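Local coordinates for protein Crov588 (Cafeteriavirus, PDB 6NYR) that is of unknown function but forms a circular leucine-rich-repeat solenoid of FNIP repeats, a fold that often mediates protein-protein binding, at residues K551-T562 with Q572-S582; L649-K659 with F673-N681. All coordinates share one frame; numbering follows the deposited sequence.

Interaction 1: K551-T562 with Q572-S582; sequences KIIENVLPNSLT and QKITENVLPNS
P580 pushes its ring into a hollow formed by L557 and the type I turn P558-L561 of the preceding coil: CD lies 3.7 Å from CB of L557, CG meets CB of L561, and CB rests 3.3 Å from the carbonyl O of P558. Two consecutive FNIP repeats thus stack loop on loop, as coils do in a leucine-rich-repeat solenoid. Beside this ring, CD1 of L557 meets CD2 of L579 at 4.0 Å, the two leucines holding equivalent places in successive repeats. V578 is the second bump. With its CG1 anti to the backbone N (chi1 -176°), that methyl nestles against I552, 3.7 Å from CG2 and close to the carbonyl O. The S582 hydroxyl donates to L561 O, a bond of 2.6 Å with OG tilted 30° from the carbonyl plane, and is also near N559 O. Between the two loops, one water donates to I553 O and V578 O, linking backbone groups of both coils. Farther along the loops, E554 CG packs against N577 O. Toward the strands, L557 and L561 touch L542 of strand 541-543, L557 and L579 touch L564 of strand 563-565, and T562 bonds to T540 and T584 in the coils before and after.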
loop_
_atom_site.group_PDB
_atom_site.type_symbol
_atom_site.label_atom_id
_atom_site.label_comp_id
_atom_site.label_asym_id
_atom_site.label_seq_id
_atom_site.Cartn_x
_atom_site.Cartn_y
_atom_site.Cartn_z
ATOM N N LYS A 551 34.367 1.821 20.261
ATOM C CA LYS A 551 34.266 3.053 21.026
ATOM C C LYS A 551 34.443 4.246 20.097
ATOM O O LYS A 551 35.304 4.245 19.211
ATOM C CB LYS A 551 35.311 3.107 22.137
ATOM C CG LYS A 551 35.013 4.200 23.165
ATOM C CD LYS A 551 36.174 4.446 24.112
ATOM C CE LYS A 551 35.816 4.059 25.540
ATOM N NZ LYS A 551 35.799 2.576 25.708
ATOM N N ILE A 552 33.615 5.265 20.300
ATOM C CA ILE A 552 33.696 6.513 19.550
ATOM C C ILE A 552 34.291 7.564 20.476
ATOM O O ILE A 552 33.770 7.803 21.573
ATOM C CB ILE A 552 32.323 6.949 19.023
ATOM C CG1 ILE A 552 31.802 5.904 18.040
ATOM C CG2 ILE A 552 32.419 8.313 18.352
ATOM C CD1 ILE A 552 30.308 5.955 17.823
ATOM N N ILE A 553 35.399 8.166 20.049
ATOM C CA ILE A 553 36.055 9.195 20.844
ATOM C C ILE A 553 35.731 10.564 20.255
ATOM O O ILE A 553 34.941 10.679 19.309
ATOM C CB ILE A 553 37.575 8.973 20.905
ATOM C CG1 ILE A 553 38.230 9.334 19.571
ATOM C CG2 ILE A 553 37.878 7.525 21.263
ATOM C CD1 ILE A 553 39.698 8.947 19.485
ATOM N N GLU A 554 36.347 11.604 20.804
ATOM C CA GLU A 554 36.035 12.965 20.407
ATOM C C GLU A 554 36.442 13.245 18.966
ATOM O O GLU A 554 37.401 12.676 18.436
ATOM C CB GLU A 554 36.732 13.957 21.328
ATOM C CG GLU A 554 36.318 13.837 22.776
ATOM C CD GLU A 554 37.255 12.942 23.568
ATOM O OE1 GLU A 554 37.619 11.840 23.091
ATOM O OE2 GLU A 554 37.635 13.355 24.671
ATOM N N ASN A 555 35.693 14.155 18.339
ATOM C CA ASN A 555 36.003 14.664 17.006
ATOM C C ASN A 555 35.949 13.563 15.960
ATOM O O ASN A 555 36.661 13.611 14.956
ATOM C CB ASN A 555 37.362 15.364 16.990
ATOM C CG ASN A 555 37.433 16.506 17.987
ATOM O OD1 ASN A 555 36.783 17.539 17.814
ATOM N ND2 ASN A 555 38.222 16.324 19.039
ATOM N N VAL A 556 35.099 12.571 16.192
ATOM C CA VAL A 556 34.806 11.540 15.207
ATOM C C VAL A 556 33.464 11.786 14.533
ATOM O O VAL A 556 33.369 11.791 13.306
ATOM C CB VAL A 556 34.849 10.146 15.871
ATOM C CG1 VAL A 556 34.403 9.073 14.890
ATOM C CG2 VAL A 556 36.245 9.857 16.403
ATOM N N LEU A 557 32.417 12.012 15.327
ATOM C CA LEU A 557 31.093 12.328 14.798
ATOM C C LEU A 557 31.065 13.775 14.316
ATOM O O LEU A 557 31.436 14.681 15.071
ATOM C CB LEU A 557 30.036 12.106 15.870
ATOM C CG LEU A 557 29.898 10.675 16.402
ATOM C CD1 LEU A 557 28.897 10.619 17.548
ATOM C CD2 LEU A 557 29.500 9.717 15.291
ATOM N N PRO A 558 30.642 14.031 13.081
ATOM C CA PRO A 558 30.779 15.383 12.530
ATOM C C PRO A 558 29.804 16.367 13.160
ATOM O O PRO A 558 28.771 16.003 13.728
ATOM C CB PRO A 558 30.501 15.201 11.031
ATOM C CG PRO A 558 29.743 13.924 10.915
ATOM C CD PRO A 558 30.023 13.085 12.130
ATOM N N ASN A 559 30.153 17.646 13.039
ATOM C CA ASN A 559 29.387 18.722 13.654
ATOM C C ASN A 559 28.113 19.062 12.900
ATOM O O ASN A 559 27.397 19.979 13.313
ATOM C CB ASN A 559 30.266 19.966 13.781
ATOM C CG ASN A 559 31.213 19.886 14.962
ATOM O OD1 ASN A 559 30.781 19.725 16.106
ATOM N ND2 ASN A 559 32.511 19.987 14.694
ATOM N N SER A 560 27.822 18.358 11.807
ATOM C CA SER A 560 26.575 18.506 11.074
ATOM C C SER A 560 25.526 17.467 11.451
ATOM O O SER A 560 24.369 17.595 11.035
ATOM C CB SER A 560 26.846 18.402 9.571
ATOM O OG SER A 560 27.639 17.256 9.297
ATOM N N LEU A 561 25.897 16.452 12.226
ATOM C CA LEU A 561 25.037 15.293 12.409
ATOM C C LEU A 561 23.806 15.645 13.234
ATOM O O LEU A 561 23.908 16.271 14.293
ATOM C CB LEU A 561 25.815 14.170 13.088
ATOM C CG LEU A 561 25.279 12.754 12.893
ATOM C CD1 LEU A 561 25.580 12.246 11.493
ATOM C CD2 LEU A 561 25.851 11.823 13.951
ATOM N N THR A 562 22.639 15.243 12.737
ATOM C CA THR A 562 21.382 15.457 13.435
ATOM C C THR A 562 20.715 14.164 13.887
ATOM O O THR A 562 20.049 14.155 14.927
ATOM C CB THR A 562 20.400 16.217 12.532
ATOM O OG1 THR A 562 20.245 15.511 11.293
ATOM C CG2 THR A 562 20.908 17.622 12.242
ATOM N N GLN A 572 29.152 0.729 24.100
ATOM C CA GLN A 572 30.372 1.390 24.532
ATOM C C GLN A 572 30.059 2.662 25.305
ATOM O O GLN A 572 29.039 3.318 25.072
ATOM C CB GLN A 572 31.276 1.744 23.340
ATOM C CG GLN A 572 31.771 0.550 22.550
ATOM C CD GLN A 572 32.659 -0.363 23.374
ATOM O OE1 GLN A 572 33.485 0.098 24.165
ATOM N NE2 GLN A 572 32.492 -1.668 23.188
ATOM N N LYS A 573 30.961 3.006 26.222
ATOM C CA LYS A 573 30.831 4.240 26.983
ATOM C C LYS A 573 30.811 5.438 26.042
ATOM O O LYS A 573 31.530 5.477 25.038
ATOM C CB LYS A 573 32.008 4.379 27.955
ATOM C CG LYS A 573 31.901 3.563 29.237
ATOM C CD LYS A 573 33.304 3.246 29.770
ATOM C CE LYS A 573 33.366 3.178 31.286
ATOM N NZ LYS A 573 32.465 2.122 31.831
ATOM N N ILE A 574 29.965 6.413 26.358
ATOM C CA ILE A 574 29.940 7.698 25.664
ATOM C C ILE A 574 30.224 8.774 26.703
ATOM O O ILE A 574 29.490 8.898 27.693
ATOM C CB ILE A 574 28.604 7.948 24.950
ATOM C CG1 ILE A 574 28.327 6.813 23.967
ATOM C CG2 ILE A 574 28.638 9.290 24.233
ATOM C CD1 ILE A 574 26.942 6.842 23.345
ATOM N N THR A 575 31.301 9.538 26.491
ATOM C CA THR A 575 31.730 10.542 27.451
ATOM C C THR A 575 31.510 11.953 26.893
ATOM O O THR A 575 30.926 12.131 25.811
ATOM C CB THR A 575 33.196 10.307 27.836
ATOM O OG1 THR A 575 33.579 11.247 28.850
ATOM C CG2 THR A 575 34.112 10.477 26.626
ATOM N N GLU A 576 32.009 12.958 27.615
ATOM C CA GLU A 576 31.790 14.340 27.225
ATOM C C GLU A 576 32.340 14.613 25.830
ATOM O O GLU A 576 33.371 14.072 25.422
ATOM C CB GLU A 576 32.458 15.299 28.217
ATOM C CG GLU A 576 31.765 15.453 29.561
ATOM C CD GLU A 576 32.203 14.418 30.578
ATOM O OE1 GLU A 576 32.821 13.408 30.179
ATOM O OE2 GLU A 576 31.921 14.613 31.779
ATOM N N ASN A 577 31.631 15.485 25.105
ATOM C CA ASN A 577 32.141 16.085 23.866
ATOM C C ASN A 577 32.343 15.047 22.764
ATOM O O ASN A 577 33.151 15.237 21.853
ATOM C CB ASN A 577 33.451 16.839 24.110
ATOM C CG ASN A 577 33.302 17.964 25.112
ATOM O OD1 ASN A 577 33.933 17.957 26.173
ATOM N ND2 ASN A 577 32.470 18.944 24.780
ATOM N N VAL A 578 31.596 13.950 22.827
ATOM C CA VAL A 578 31.637 12.917 21.791
ATOM C C VAL A 578 30.455 13.034 20.838
ATOM O O VAL A 578 30.617 12.960 19.619
ATOM C CB VAL A 578 31.684 11.516 22.446
ATOM C CG1 VAL A 578 31.833 10.428 21.389
ATOM C CG2 VAL A 578 32.804 11.441 23.470
ATOM N N LEU A 579 29.257 13.209 21.382
ATOM C CA LEU A 579 28.080 13.492 20.572
ATOM C C LEU A 579 28.105 14.950 20.133
ATOM O O LEU A 579 28.245 15.840 20.978
ATOM C CB LEU A 579 26.809 13.199 21.360
ATOM C CG LEU A 579 26.602 11.735 21.750
ATOM C CD1 LEU A 579 25.487 11.591 22.776
ATOM C CD2 LEU A 579 26.297 10.895 20.519
ATOM N N PRO A 580 27.968 15.235 18.839
ATOM C CA PRO A 580 28.022 16.632 18.393
ATOM C C PRO A 580 26.816 17.413 18.888
ATOM O O PRO A 580 25.735 16.863 19.113
ATOM C CB PRO A 580 28.029 16.522 16.864
ATOM C CG PRO A 580 27.324 15.226 16.584
ATOM C CD PRO A 580 27.705 14.302 17.723
ATOM N N ASN A 581 27.019 18.720 19.066
ATOM C CA ASN A 581 25.961 19.585 19.576
ATOM C C ASN A 581 24.823 19.756 18.580
ATOM O O ASN A 581 23.731 20.187 18.971
ATOM C CB ASN A 581 26.549 20.948 19.944
ATOM C CG ASN A 581 27.196 20.953 21.313
ATOM O OD1 ASN A 581 26.688 20.339 22.252
ATOM N ND2 ASN A 581 28.329 21.639 21.432
ATOM N N SER A 582 25.054 19.431 17.306
ATOM C CA SER A 582 24.011 19.521 16.295
ATOM C C SER A 582 22.943 18.448 16.444
ATOM O O SER A 582 21.854 18.595 15.875
ATOM C CB SER A 582 24.639 19.412 14.904
ATOM O OG SER A 582 25.498 18.279 14.837
HETATM O O HOH W 1 33.308 8.177 24.511
HETATM O O HOH W 2 32.972 12.317 17.670
HETATM O O HOH W 3 30.153 19.349 18.709
HETATM O O HOH W 4 27.964 20.687 16.165
#

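Interaction 2: L649-K659 with F673-N681; sequences LKVLKIYYGNK and FKIEYFNKN
Strands 651-655 and 674-678 run parallel, joined by six backbone hydrogen bonds that alternate from K674 N to K650 O through to Y656 N to F678 O, their short axes inclined at 25°. This pairing adds the last strand to the parallel array of the leucine-rich-repeat solenoid, after a crossover that contains the short helix 659-662. L652, I654, I675 and Y677 share one face; aromatic contacts lie near both ends of the pairing. L649 sets CD2 over a face of the F673 ring, a CH-pi contact 4.0 Å from its centroid, while L652 lies alongside that ring. At the other end Y656 turns its edge, led by CD1, to the face of Y677 in a T-shaped stack with planes at 90°; I675 CG2 covers the opposite face, and K659 CB approaches CE1. The other side of the strands is more polar. K653, bent at chi2, chi3 and chi4, brings CE near OE1 of E676, while NZ remains 4.2 Å from that OE1, beyond a salt bridge, and V651 CG1 touches the same carboxylate. F678, whose CG lies between backbone N and carbonyl carbon (chi1 62°), lays a ring face over Y655 CA, with CZ 3.5 Å from Y655 CB; the two rings are slid apart and barely overlap.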
loop_
_atom_site.group_PDB
_atom_site.type_symbol
_atom_site.label_atom_id
_atom_site.label_comp_id
_atom_site.label_asym_id
_atom_site.label_seq_id
_atom_site.Cartn_x
_atom_site.Cartn_y
_atom_site.Cartn_z
ATOM N N LEU A 649 9.744 18.585 28.236
ATOM C CA LEU A 649 9.248 17.266 27.871
ATOM C C LEU A 649 7.765 17.310 27.524
ATOM O O LEU A 649 6.956 17.911 28.234
ATOM C CB LEU A 649 9.483 16.264 29.003
ATOM C CG LEU A 649 9.138 14.825 28.611
ATOM C CD1 LEU A 649 10.095 14.326 27.526
ATOM C CD2 LEU A 649 9.150 13.879 29.803
ATOM N N LYS A 650 7.420 16.642 26.428
ATOM C CA LYS A 650 6.044 16.505 25.966
ATOM C C LYS A 650 5.513 15.087 26.068
ATOM O O LYS A 650 4.344 14.899 26.413
ATOM C CB LYS A 650 5.930 16.994 24.517
ATOM C CG LYS A 650 6.221 18.483 24.346
ATOM C CD LYS A 650 6.018 18.934 22.904
ATOM C CE LYS A 650 6.391 20.399 22.707
ATOM N NZ LYS A 650 5.468 21.295 23.479
ATOM N N VAL A 651 6.336 14.081 25.785
ATOM C CA VAL A 651 5.885 12.695 25.760
ATOM C C VAL A 651 6.938 11.804 26.400
ATOM O O VAL A 651 8.107 11.829 26.003
ATOM C CB VAL A 651 5.587 12.221 24.322
ATOM C CG1 VAL A 651 5.255 10.738 24.305
ATOM C CG2 VAL A 651 4.454 13.035 23.722
ATOM N N LEU A 652 6.514 11.003 27.376
ATOM C CA LEU A 652 7.352 9.982 27.994
ATOM C C LEU A 652 6.784 8.616 27.627
ATOM O O LEU A 652 5.621 8.325 27.927
ATOM C CB LEU A 652 7.400 10.159 29.511
ATOM C CG LEU A 652 8.078 9.046 30.312
ATOM C CD1 LEU A 652 9.529 8.895 29.887
ATOM C CD2 LEU A 652 7.982 9.339 31.805
ATOM N N LYS A 653 7.600 7.789 26.978
ATOM C CA LYS A 653 7.202 6.452 26.548
ATOM C C LYS A 653 7.812 5.414 27.484
ATOM O O LYS A 653 9.035 5.371 27.659
ATOM C CB LYS A 653 7.651 6.204 25.107
ATOM C CG LYS A 653 7.285 4.838 24.552
ATOM C CD LYS A 653 5.842 4.773 24.087
ATOM C CE LYS A 653 5.727 5.222 22.635
ATOM N NZ LYS A 653 6.108 4.134 21.682
ATOM N N ILE A 654 6.962 4.551 28.040
ATOM C CA ILE A 654 7.326 3.698 29.165
ATOM C C ILE A 654 6.680 2.329 29.003
ATOM O O ILE A 654 5.593 2.195 28.434
ATOM C CB ILE A 654 6.894 4.358 30.499
ATOM C CG1 ILE A 654 7.877 5.467 30.899
ATOM C CG2 ILE A 654 6.745 3.334 31.610
ATOM C CD1 ILE A 654 9.318 5.005 31.007
ATOM N N TYR A 655 7.360 1.305 29.514
ATOM C CA TYR A 655 6.782 -0.031 29.587
ATOM C C TYR A 655 5.767 -0.057 30.723
ATOM O O TYR A 655 6.104 0.267 31.868
ATOM C CB TYR A 655 7.863 -1.086 29.807
ATOM C CG TYR A 655 7.323 -2.497 29.951
ATOM C CD1 TYR A 655 6.334 -2.975 29.097
ATOM C CD2 TYR A 655 7.810 -3.356 30.926
ATOM C CE1 TYR A 655 5.838 -4.260 29.221
ATOM C CE2 TYR A 655 7.323 -4.646 31.054
ATOM C CZ TYR A 655 6.337 -5.094 30.197
ATOM O OH TYR A 655 5.846 -6.378 30.317
ATOM N N TYR A 656 4.523 -0.419 30.406
ATOM C CA TYR A 656 3.478 -0.446 31.422
ATOM C C TYR A 656 3.897 -1.258 32.639
ATOM O O TYR A 656 3.683 -0.832 33.780
ATOM C CB TYR A 656 2.194 -1.017 30.825
ATOM C CG TYR A 656 0.995 -0.905 31.730
ATOM C CD1 TYR A 656 0.282 0.281 31.813
ATOM C CD2 TYR A 656 0.576 -1.980 32.500
ATOM C CE1 TYR A 656 -0.817 0.395 32.638
ATOM C CE2 TYR A 656 -0.521 -1.876 33.328
ATOM C CZ TYR A 656 -1.213 -0.685 33.395
ATOM O OH TYR A 656 -2.308 -0.572 34.220
ATOM N N GLY A 657 4.502 -2.426 32.416
ATOM C CA GLY A 657 4.796 -3.332 33.510
ATOM C C GLY A 657 5.589 -2.712 34.640
ATOM O O GLY A 657 5.473 -3.144 35.791
ATOM N N ASN A 658 6.400 -1.696 34.340
ATOM C CA ASN A 658 7.258 -1.079 35.342
ATOM C C ASN A 658 6.779 0.304 35.766
ATOM O O ASN A 658 7.493 0.994 36.502
ATOM C CB ASN A 658 8.704 -0.979 34.836
ATOM C CG ASN A 658 9.400 -2.319 34.782
ATOM O OD1 ASN A 658 9.254 -3.141 35.685
ATOM N ND2 ASN A 658 10.170 -2.546 33.725
ATOM N N LYS A 659 5.594 0.728 35.324
ATOM C CA LYS A 659 5.146 2.088 35.609
ATOM C C LYS A 659 5.197 2.372 37.108
ATOM O O LYS A 659 5.729 3.400 37.546
ATOM C CB LYS A 659 3.735 2.302 35.051
ATOM C CG LYS A 659 2.644 1.469 35.704
ATOM C CD LYS A 659 1.277 1.767 35.079
ATOM C CE LYS A 659 0.141 1.111 35.857
ATOM N NZ LYS A 659 0.049 1.596 37.265
ATOM N N PHE A 673 3.549 16.843 30.936
ATOM C CA PHE A 673 3.789 15.983 29.788
ATOM C C PHE A 673 2.807 14.817 29.780
ATOM O O PHE A 673 2.065 14.580 30.735
ATOM C CB PHE A 673 5.234 15.460 29.782
ATOM C CG PHE A 673 5.601 14.677 31.007
ATOM C CD1 PHE A 673 5.365 13.311 31.070
ATOM C CD2 PHE A 673 6.186 15.301 32.093
ATOM C CE1 PHE A 673 5.703 12.588 32.197
ATOM C CE2 PHE A 673 6.524 14.583 33.223
ATOM C CZ PHE A 673 6.281 13.227 33.274
ATOM N N LYS A 674 2.814 14.094 28.666
ATOM C CA LYS A 674 1.921 12.972 28.413
ATOM C C LYS A 674 2.712 11.675 28.471
ATOM O O LYS A 674 3.839 11.600 27.974
ATOM C CB LYS A 674 1.246 13.159 27.053
ATOM C CG LYS A 674 0.466 11.981 26.537
ATOM C CD LYS A 674 1.127 11.444 25.278
ATOM C CE LYS A 674 0.169 10.581 24.474
ATOM N NZ LYS A 674 -0.778 11.421 23.687
ATOM N N ILE A 675 2.124 10.657 29.094
ATOM C CA ILE A 675 2.785 9.372 29.292
ATOM C C ILE A 675 2.158 8.354 28.350
ATOM O O ILE A 675 0.940 8.137 28.375
ATOM C CB ILE A 675 2.683 8.895 30.749
ATOM C CG1 ILE A 675 3.457 9.831 31.677
ATOM C CG2 ILE A 675 3.214 7.473 30.878
ATOM C CD1 ILE A 675 3.050 9.719 33.130
ATOM N N GLU A 676 2.994 7.735 27.521
ATOM C CA GLU A 676 2.582 6.670 26.616
ATOM C C GLU A 676 3.133 5.343 27.122
ATOM O O GLU A 676 4.337 5.223 27.370
ATOM C CB GLU A 676 3.085 6.938 25.194
ATOM C CG GLU A 676 2.314 8.020 24.458
ATOM C CD GLU A 676 2.853 8.287 23.063
ATOM O OE1 GLU A 676 3.614 7.445 22.546
ATOM O OE2 GLU A 676 2.523 9.348 22.492
ATOM N N TYR A 677 2.262 4.350 27.261
ATOM C CA TYR A 677 2.675 3.026 27.705
ATOM C C TYR A 677 2.747 2.079 26.512
ATOM O O TYR A 677 2.032 2.242 25.520
ATOM C CB TYR A 677 1.712 2.455 28.757
ATOM C CG TYR A 677 1.638 3.267 30.030
ATOM C CD1 TYR A 677 2.764 3.453 30.823
ATOM C CD2 TYR A 677 0.439 3.832 30.453
ATOM C CE1 TYR A 677 2.705 4.195 31.987
ATOM C CE2 TYR A 677 0.371 4.573 31.620
ATOM C CZ TYR A 677 1.506 4.749 32.381
ATOM O OH TYR A 677 1.440 5.483 33.542
ATOM N N PHE A 678 3.632 1.090 26.610
ATOM C CA PHE A 678 3.677 0.004 25.642
ATOM C C PHE A 678 3.689 -1.334 26.370
ATOM O O PHE A 678 3.962 -1.417 27.572
ATOM C CB PHE A 678 4.889 0.105 24.684
ATOM C CG PHE A 678 6.231 0.028 25.359
ATOM C CD1 PHE A 678 6.835 -1.196 25.604
ATOM C CD2 PHE A 678 6.904 1.185 25.720
ATOM C CE1 PHE A 678 8.072 -1.264 26.216
ATOM C CE2 PHE A 678 8.140 1.121 26.332
ATOM C CZ PHE A 678 8.726 -0.104 26.575
ATOM N N ASN A 679 3.357 -2.381 25.618
ATOM C CA ASN A 679 3.258 -3.742 26.120
ATOM C C ASN A 679 4.358 -4.610 25.506
ATOM O O ASN A 679 5.120 -4.179 24.633
ATOM C CB ASN A 679 1.895 -4.351 25.790
ATOM C CG ASN A 679 0.790 -3.854 26.687
ATOM O OD1 ASN A 679 -0.173 -3.247 26.220
ATOM N ND2 ASN A 679 0.913 -4.114 27.981
ATOM N N LYS A 680 4.417 -5.866 25.960
ATOM C CA LYS A 680 5.213 -6.890 25.298
ATOM C C LYS A 680 4.406 -7.641 24.249
ATOM O O LYS A 680 4.997 -8.202 23.320
ATOM C CB LYS A 680 5.784 -7.876 26.326
ATOM C CG LYS A 680 4.804 -8.378 27.375
ATOM C CD LYS A 680 4.102 -9.673 26.973
ATOM C CE LYS A 680 3.659 -10.456 28.208
ATOM N NZ LYS A 680 2.876 -11.676 27.865
ATOM N N ASN A 681 3.078 -7.654 24.375
ATOM C CA ASN A 681 2.189 -8.064 23.294
ATOM C C ASN A 681 0.731 -7.880 23.723
ATOM O O ASN A 681 0.313 -8.385 24.768
ATOM C CB ASN A 681 2.436 -9.508 22.885
ATOM C CG ASN A 681 2.046 -9.771 21.436
ATOM O OD1 ASN A 681 1.015 -9.293 20.956
ATOM N ND2 ASN A 681 2.882 -10.521 20.728
#

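Overall arrangement
The two contacts illustrate how a repeat solenoid is held together along its coils and at its end. Interaction 1 is partly buried and joins equivalent loops of adjacent FNIP repeats, whereas interaction 2 is a surface contact that pairs strand 651-655 with the outermost strand of the chain. They share no elements and do not touch: their centres are about 28 Å apart and their nearest atoms about 16 Å. In 551-562 with 572-582, aliphatic side chains, the P580 ring, one serine-to-carbonyl bond and bridging waters do the work, with no backbone-to-backbone hydrogen bond between the segments. In 649-659 with 673-681, regular main-chain bonding dominates, dressed with aromatic rings and charged groups, beside the chain's N-terminal residues, where E2 touches Y656 and Y677.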